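Local coordinates for protein probable LacI-family transcriptional regulator (Corynebacterium glutamicum ATCC 13032, PDB 3BIL) that probably acts as a DNA-binding transcriptional regulator of the LacI family, with a two-lobed sensor domain resembling periplasmic binding proteins, at residues L265-G268 with K269-V273; E177-H181 with N182-P186; A283-P286 with H287-V291. All coordinates share one frame; numbering follows the deposited sequence.

Contact 1: residues L265-G268 with K269-V273; sequences LVIG and KDVSV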
loop_
_atom_site.group_PDB
_atom_site.type_symbol
_atom_site.label_atom_id
_atom_site.label_comp_id
_atom_site.label_asym_id
_atom_site.label_seq_id
_atom_site.Cartn_x
_atom_site.Cartn_y
_atom_site.Cartn_z
ATOM N N LEU A 265 -24.945 2.324 -1.025
ATOM C CA LEU A 265 -25.072 2.748 -2.426
ATOM C C LEU A 265 -24.154 1.971 -3.395
ATOM O O LEU A 265 -22.972 1.753 -3.119
ATOM C CB LEU A 265 -24.902 4.281 -2.548
ATOM C CG LEU A 265 -25.813 5.146 -1.666
ATOM C CD1 LEU A 265 -25.077 6.399 -1.209
ATOM C CD2 LEU A 265 -27.141 5.540 -2.389
ATOM N N VAL A 266 -24.704 1.556 -4.532
ATOM C CA VAL A 266 -23.890 0.993 -5.611
ATOM C C VAL A 266 -23.249 2.129 -6.422
ATOM O O VAL A 266 -23.942 2.869 -7.116
ATOM C CB VAL A 266 -24.718 0.041 -6.562
ATOM C CG1 VAL A 266 -23.782 -0.772 -7.512
ATOM C CG2 VAL A 266 -25.592 -0.911 -5.762
ATOM N N ILE A 267 -21.929 2.270 -6.312
ATOM C CA ILE A 267 -21.169 3.107 -7.205
ATOM C C ILE A 267 -21.387 2.730 -8.656
ATOM O O ILE A 267 -21.528 1.543 -8.986
ATOM C CB ILE A 267 -19.676 3.032 -6.905
ATOM C CG1 ILE A 267 -19.468 3.493 -5.467
ATOM C CG2 ILE A 267 -18.877 3.882 -7.968
ATOM C CD1 ILE A 267 -18.083 3.730 -5.053
ATOM N N GLY A 268 -21.384 3.735 -9.532
ATOM C CA GLY A 268 -21.770 3.524 -10.928
ATOM C C GLY A 268 -23.237 3.145 -11.139
ATOM O O GLY A 268 -23.654 2.956 -12.274
ATOM N N LYS A 269 -24.031 3.048 -10.073
ATOM C CA LYS A 269 -25.480 2.806 -10.202
ATOM C C LYS A 269 -26.335 3.837 -9.418
ATOM O O LYS A 269 -27.225 4.472 -9.970
ATOM C CB LYS A 269 -25.786 1.358 -9.800
ATOM C CG LYS A 269 -27.243 0.979 -9.645
ATOM C CD LYS A 269 -27.745 0.044 -10.748
ATOM C CE LYS A 269 -29.296 -0.062 -10.705
ATOM N NZ LYS A 269 -29.979 1.211 -11.171
ATOM N N ASP A 270 -26.042 4.038 -8.139
ATOM C CA ASP A 270 -26.848 4.936 -7.306
ATOM C C ASP A 270 -26.148 6.260 -7.042
ATOM O O ASP A 270 -26.785 7.199 -6.615
ATOM C CB ASP A 270 -27.173 4.280 -5.963
ATOM C CG ASP A 270 -28.061 3.069 -6.099
ATOM O OD1 ASP A 270 -29.150 3.195 -6.727
ATOM O OD2 ASP A 270 -27.669 1.993 -5.570
ATOM N N VAL A 271 -24.843 6.329 -7.296
ATOM C CA VAL A 271 -24.070 7.532 -7.072
ATOM C C VAL A 271 -22.859 7.439 -7.999
ATOM O O VAL A 271 -22.431 6.325 -8.320
ATOM C CB VAL A 271 -23.558 7.507 -5.656
ATOM C CG1 VAL A 271 -22.539 6.304 -5.472
ATOM C CG2 VAL A 271 -22.917 8.797 -5.283
ATOM N N SER A 272 -22.282 8.572 -8.404
ATOM C CA SER A 272 -21.081 8.563 -9.222
ATOM C C SER A 272 -19.836 8.797 -8.377
ATOM O O SER A 272 -19.883 9.595 -7.469
ATOM C CB SER A 272 -21.138 9.643 -10.324
ATOM O OG SER A 272 -22.241 9.407 -11.196
ATOM N N VAL A 273 -18.711 8.143 -8.713
ATOM C CA VAL A 273 -17.452 8.409 -8.023
ATOM C C VAL A 273 -16.345 8.774 -9.013
ATOM O O VAL A 273 -16.235 8.169 -10.071
ATOM C CB VAL A 273 -17.015 7.213 -7.117
ATOM C CG1 VAL A 273 -15.664 7.485 -6.420
ATOM C CG2 VAL A 273 -18.046 6.983 -6.062
#

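Contact 2: residues E177-H181 with N182-P186; sequences ELLAH and NNALP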
loop_
_atom_site.group_PDB
_atom_site.type_symbol
_atom_site.label_atom_id
_atom_site.label_comp_id
_atom_site.label_asym_id
_atom_site.label_seq_id
_atom_site.Cartn_x
_atom_site.Cartn_y
_atom_site.Cartn_z
ATOM N N GLU A 177 -15.682 18.069 -16.815
ATOM C CA GLU A 177 -16.328 18.016 -18.136
ATOM C C GLU A 177 -17.233 16.815 -18.265
ATOM O O GLU A 177 -18.407 16.960 -18.581
ATOM C CB GLU A 177 -15.307 18.066 -19.286
ATOM C CG GLU A 177 -15.219 19.424 -20.008
ATOM C CD GLU A 177 -16.598 19.924 -20.520
ATOM O OE1 GLU A 177 -17.204 19.244 -21.396
ATOM O OE2 GLU A 177 -17.079 20.993 -20.043
ATOM N N LEU A 178 -16.686 15.640 -17.961
ATOM C CA LEU A 178 -17.415 14.384 -17.982
ATOM C C LEU A 178 -18.583 14.342 -17.026
ATOM O O LEU A 178 -19.647 13.817 -17.386
ATOM C CB LEU A 178 -16.443 13.231 -17.696
ATOM C CG LEU A 178 -16.897 11.780 -17.902
ATOM C CD1 LEU A 178 -17.334 11.537 -19.330
ATOM C CD2 LEU A 178 -15.787 10.821 -17.546
ATOM N N LEU A 179 -18.412 14.871 -15.806
ATOM C CA LEU A 179 -19.561 14.944 -14.876
ATOM C C LEU A 179 -20.646 15.824 -15.475
ATOM O O LEU A 179 -21.848 15.473 -15.431
ATOM C CB LEU A 179 -19.179 15.377 -13.430
ATOM C CG LEU A 179 -18.233 14.357 -12.759
ATOM C CD1 LEU A 179 -17.414 14.875 -11.588
ATOM C CD2 LEU A 179 -18.912 13.016 -12.480
ATOM N N ALA A 180 -20.222 16.939 -16.062
ATOM C CA ALA A 180 -21.182 17.888 -16.621
ATOM C C ALA A 180 -21.993 17.293 -17.783
ATOM O O ALA A 180 -23.229 17.404 -17.768
ATOM C CB ALA A 180 -20.494 19.144 -17.039
ATOM N N HIS A 181 -21.322 16.647 -18.762
ATOM C CA HIS A 181 -22.041 16.010 -19.856
ATOM C C HIS A 181 -22.982 14.943 -19.409
ATOM O O HIS A 181 -23.992 14.728 -20.053
ATOM C CB HIS A 181 -21.098 15.431 -20.895
ATOM C CG HIS A 181 -20.299 16.484 -21.599
ATOM N ND1 HIS A 181 -19.043 16.248 -22.119
ATOM C CD2 HIS A 181 -20.557 17.800 -21.809
ATOM C CE1 HIS A 181 -18.580 17.366 -22.650
ATOM N NE2 HIS A 181 -19.474 18.324 -22.466
ATOM N N ASN A 182 -22.670 14.270 -18.308
ATOM C CA ASN A 182 -23.536 13.217 -17.798
ATOM C C ASN A 182 -24.652 13.671 -16.862
ATOM O O ASN A 182 -25.401 12.817 -16.309
ATOM C CB ASN A 182 -22.687 12.158 -17.126
ATOM C CG ASN A 182 -22.043 11.207 -18.142
ATOM O OD1 ASN A 182 -22.717 10.319 -18.673
ATOM N ND2 ASN A 182 -20.725 11.379 -18.399
ATOM N N ASN A 183 -24.786 15.004 -16.705
ATOM C CA ASN A 183 -25.661 15.601 -15.680
ATOM C C ASN A 183 -25.517 14.903 -14.303
ATOM O O ASN A 183 -26.496 14.627 -13.637
ATOM C CB ASN A 183 -27.139 15.624 -16.121
ATOM C CG ASN A 183 -28.015 16.520 -15.207
ATOM O OD1 ASN A 183 -27.547 17.560 -14.710
ATOM N ND2 ASN A 183 -29.272 16.112 -14.976
ATOM N N ALA A 184 -24.288 14.616 -13.886
ATOM C CA ALA A 184 -24.108 13.798 -12.716
ATOM C C ALA A 184 -23.857 14.783 -11.584
ATOM O O ALA A 184 -22.841 14.723 -10.896
ATOM C CB ALA A 184 -22.937 12.844 -12.918
ATOM N N LEU A 185 -24.796 15.715 -11.418
ATOM C CA LEU A 185 -24.610 16.831 -10.536
ATOM C C LEU A 185 -25.646 16.749 -9.462
ATOM O O LEU A 185 -26.723 16.185 -9.722
ATOM C CB LEU A 185 -24.830 18.138 -11.296
ATOM C CG LEU A 185 -23.952 18.567 -12.462
ATOM C CD1 LEU A 185 -24.445 19.991 -12.910
ATOM C CD2 LEU A 185 -22.411 18.537 -12.137
ATOM N N PRO A 186 -25.391 17.392 -8.287
ATOM C CA PRO A 186 -24.181 18.132 -7.897
ATOM C C PRO A 186 -23.009 17.274 -7.485
ATOM O O PRO A 186 -23.182 16.122 -7.064
ATOM C CB PRO A 186 -24.631 18.990 -6.675
ATOM C CG PRO A 186 -25.897 18.454 -6.239
ATOM C CD PRO A 186 -26.456 17.504 -7.274
#

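Contact 3: residues A283-P286 with H287-V291; sequences ALQP and HPLTV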
loop_
_atom_site.group_PDB
_atom_site.type_symbol
_atom_site.label_atom_id
_atom_site.label_comp_id
_atom_site.label_asym_id
_atom_site.label_seq_id
_atom_site.Cartn_x
_atom_site.Cartn_y
_atom_site.Cartn_z
ATOM N N ALA A 283 -9.498 -0.650 -9.930
ATOM C CA ALA A 283 -9.881 -1.160 -11.259
ATOM C C ALA A 283 -10.762 -2.411 -11.223
ATOM O O ALA A 283 -11.253 -2.859 -12.275
ATOM C CB ALA A 283 -8.632 -1.438 -12.065
ATOM N N LEU A 284 -10.949 -2.980 -10.025
ATOM C CA LEU A 284 -11.596 -4.296 -9.879
ATOM C C LEU A 284 -12.856 -4.324 -8.993
ATOM O O LEU A 284 -13.338 -5.411 -8.653
ATOM C CB LEU A 284 -10.593 -5.362 -9.373
ATOM C CG LEU A 284 -9.178 -5.437 -9.956
ATOM C CD1 LEU A 284 -8.337 -6.296 -9.066
ATOM C CD2 LEU A 284 -9.124 -5.902 -11.411
ATOM N N GLN A 285 -13.348 -3.144 -8.598
ATOM C CA GLN A 285 -14.688 -2.952 -8.040
ATOM C C GLN A 285 -15.745 -3.521 -9.036
ATOM O O GLN A 285 -15.437 -3.672 -10.224
ATOM C CB GLN A 285 -14.942 -1.439 -7.773
ATOM C CG GLN A 285 -13.978 -0.668 -6.799
ATOM C CD GLN A 285 -13.861 -1.279 -5.379
ATOM O OE1 GLN A 285 -14.773 -1.145 -4.531
ATOM N NE2 GLN A 285 -12.719 -1.943 -5.117
ATOM N N PRO A 286 -16.973 -3.872 -8.571
ATOM C CA PRO A 286 -18.033 -4.295 -9.534
ATOM C C PRO A 286 -18.278 -3.297 -10.661
ATOM O O PRO A 286 -18.640 -3.695 -11.762
ATOM C CB PRO A 286 -19.301 -4.443 -8.667
ATOM C CG PRO A 286 -18.949 -3.765 -7.340
ATOM C CD PRO A 286 -17.446 -3.952 -7.178
ATOM N N HIS A 287 -18.122 -2.010 -10.391
ATOM C CA HIS A 287 -18.057 -1.041 -11.465
ATOM C C HIS A 287 -16.727 -0.321 -11.297
ATOM O O HIS A 287 -16.539 0.474 -10.369
ATOM C CB HIS A 287 -19.209 -0.063 -11.421
ATOM C CG HIS A 287 -20.548 -0.681 -11.674
ATOM N ND1 HIS A 287 -21.184 -1.490 -10.749
ATOM C CD2 HIS A 287 -21.384 -0.589 -12.736
ATOM C CE1 HIS A 287 -22.350 -1.878 -11.240
ATOM N NE2 HIS A 287 -22.495 -1.345 -12.441
ATOM N N PRO A 288 -15.769 -0.632 -12.167
ATOM C CA PRO A 288 -14.466 -0.053 -11.922
ATOM C C PRO A 288 -14.541 1.471 -11.815
ATOM O O PRO A 288 -15.480 2.077 -12.334
ATOM C CB PRO A 288 -13.661 -0.521 -13.135
ATOM C CG PRO A 288 -14.349 -1.834 -13.510
ATOM C CD PRO A 288 -15.780 -1.486 -13.368
ATOM N N LEU A 289 -13.565 2.067 -11.133
ATOM C CA LEU A 289 -13.624 3.461 -10.808
ATOM C C LEU A 289 -12.938 4.328 -11.836
ATOM O O LEU A 289 -11.763 4.166 -12.089
ATOM C CB LEU A 289 -12.964 3.722 -9.462
ATOM C CG LEU A 289 -13.764 4.129 -8.254
ATOM C CD1 LEU A 289 -14.729 3.017 -7.846
ATOM C CD2 LEU A 289 -12.742 4.378 -7.190
ATOM N N THR A 290 -13.665 5.293 -12.381
ATOM C CA THR A 290 -13.026 6.368 -13.065
ATOM C C THR A 290 -12.075 7.071 -12.064
ATOM O O THR A 290 -12.461 7.431 -10.978
ATOM C CB THR A 290 -14.087 7.280 -13.653
ATOM O OG1 THR A 290 -14.934 6.519 -14.540
ATOM C CG2 THR A 290 -13.444 8.428 -14.435
ATOM N N VAL A 291 -10.829 7.278 -12.435
ATOM C CA VAL A 291 -9.874 7.902 -11.540
ATOM C C VAL A 291 -8.957 8.824 -12.331
ATOM O O VAL A 291 -8.855 8.740 -13.565
ATOM C CB VAL A 291 -8.939 6.870 -10.818
ATOM C CG1 VAL A 291 -9.711 5.989 -9.749
ATOM C CG2 VAL A 291 -8.166 5.983 -11.812
#

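Contact 1: residues L265-G268 with K269-V273
V266 to K269 form a type II beta turn, closed by the bond from K269 N to V266 O at 3.0 Å. The same carbonyl oxygen also accepts D270 N, whose short bond of 2.6 Å is almost straight (177°); K269 N instead comes from above the carbonyl plane. Two donors thus grip one oxygen and fix the bend. G268 sits at the turn position that needs positive phi (66°), which the absence of a side chain makes easy. Beside the turn the backbones of I267 and V271 form a single bridge, with a weak bond from G268 N to V271 O. The loop belongs to the second half of a beta-alpha-beta crossover, taking the chain from helix 250-262 into strand 272-276 of the sensor domain. D270 suits the spot because its carboxylate turns back on the chain: OD2 uses its anti lone pair to receive V266 N at 3.2 Å. CG lies anti to the carbonyl carbon (chi1 -65°), which directs the carboxylate to V266 N. D270 CB lies 3.8 Å from L265 CD2. The aliphatic start of K269 packs on V266, CB to CB 3.7 Å. On the inner side the branched residues meet: I267 CD1 reaches V273 CG2 at 3.4 Å, while V271 CG1 lies near I267 CG1. C260 of helix 250-262 touches both I267 and V271, and V256 lies against V273.

Contact 2: residues E177-H181 with N182-P186
A Schellman motif ends helix 169-181, with N183 as its C-prime residue, and turns the chain toward strand 187-190. Its two signature bonds are A184 N to L179 O, 3.0 Å and nearly straight at 174°, and N183 N to A180 O, 3.1 Å. The first comes in at a modest tilt to the carbonyl plane, whereas the second stands well above its carbonyl. N183 has positive phi (44°), a conformation asparagine tolerates better than most residues with a side chain. The motif's usual apolar contact is present as well: A184 CB, a small methyl, lies 4.1 Å from L179 CD2, and that leucine reaches T244 and F246 of strand 244-247 and I274 of strand 272-276. Past the Schellman bonds, A184 centres an inverse gamma turn, and a cis peptide before P186 bends the chain again as it nears the strand. N182 reinforces the helix end with both backbone and side chain. Its CG stands beside its own backbone N (chi1 -80°), which lets the amide swing back over the last turn. N182 N and ND2 then reach L178 O from opposite faces of that carbonyl's plane, so the oxygen that takes the last i to i+4 bond is gripped a second time, by the side-chain amide. The side chains of L178 and N182 run side by side, L178 CD1 lying 3.5 Å from N182 ND2; the side-chain bond, ND2 to L178 O, is 2.9 Å, against 3.2 Å from N182 N to L178 O, and that oxygen lies close to the plane of the amide.

Contact 3: residues A283-P286 with H287-V291
The imidazole of H287 meets the peptide carbonyl of P286 obliquely, ND1 lying 3.4 Å from P286 C. CG stands beside the backbone N of H287 (chi1 -66°), which folds the ring back toward the proline just before it. The pyrrolidine ring of P288 is set against another carbonyl: its CB and CG are both 3.5 Å from A283 O. Its CD is turned to the carbonyl of Q285, 3.8 Å from Q285 O. Apart from the continuous chain itself, the contact rests on van der Waals packing, with no hydrogen bond between the two halves of the loop. Prolines suit such a bend because they have no N-H to pair and restrict the residue before them, and Q285 and H287, which precede prolines, are indeed extended. Q285 has a double role. Its aliphatic part packs across the turn, CB 3.6 Å from H287 O and CG 3.9 Å from L289 CD1, and the chain then bends (chi2 -56°) to carry NE2 to a hydrogen bond with L281 O. The loop lies at the dimer interface: Q285 packs on Q285 of the second subunit, P286 on P286 of that subunit, and P288 on its H261. Beyond the turn, T290 pairs its backbone with G275 of strand 272-276 and V291 pairs with I328 of strand 322-328, leading the chain into strand 291-293 between those two.

Along the chain the order is contact 2, contact 1, contact 3, and all three belong to the lobe built around strands 187-190, 219-221, 244-247, 272-276 and 291-293. Contacts 1 and 2 are connections from a helix into a strand, their centres 14 Å apart, and they touch where S272 OG meets A184 CB. Contact 3, in the loop between strands 272-276 and 291-293, has its centre about 11 Å from that of contact 1, with I267 and H287 in packing contact. The centres of contacts 2 and 3 are about 18 Å apart, and their nearest atoms about 5 Å. Contact 1 therefore lies between a helix end and a loop at the subunit interface, all gathered round strand 272-276.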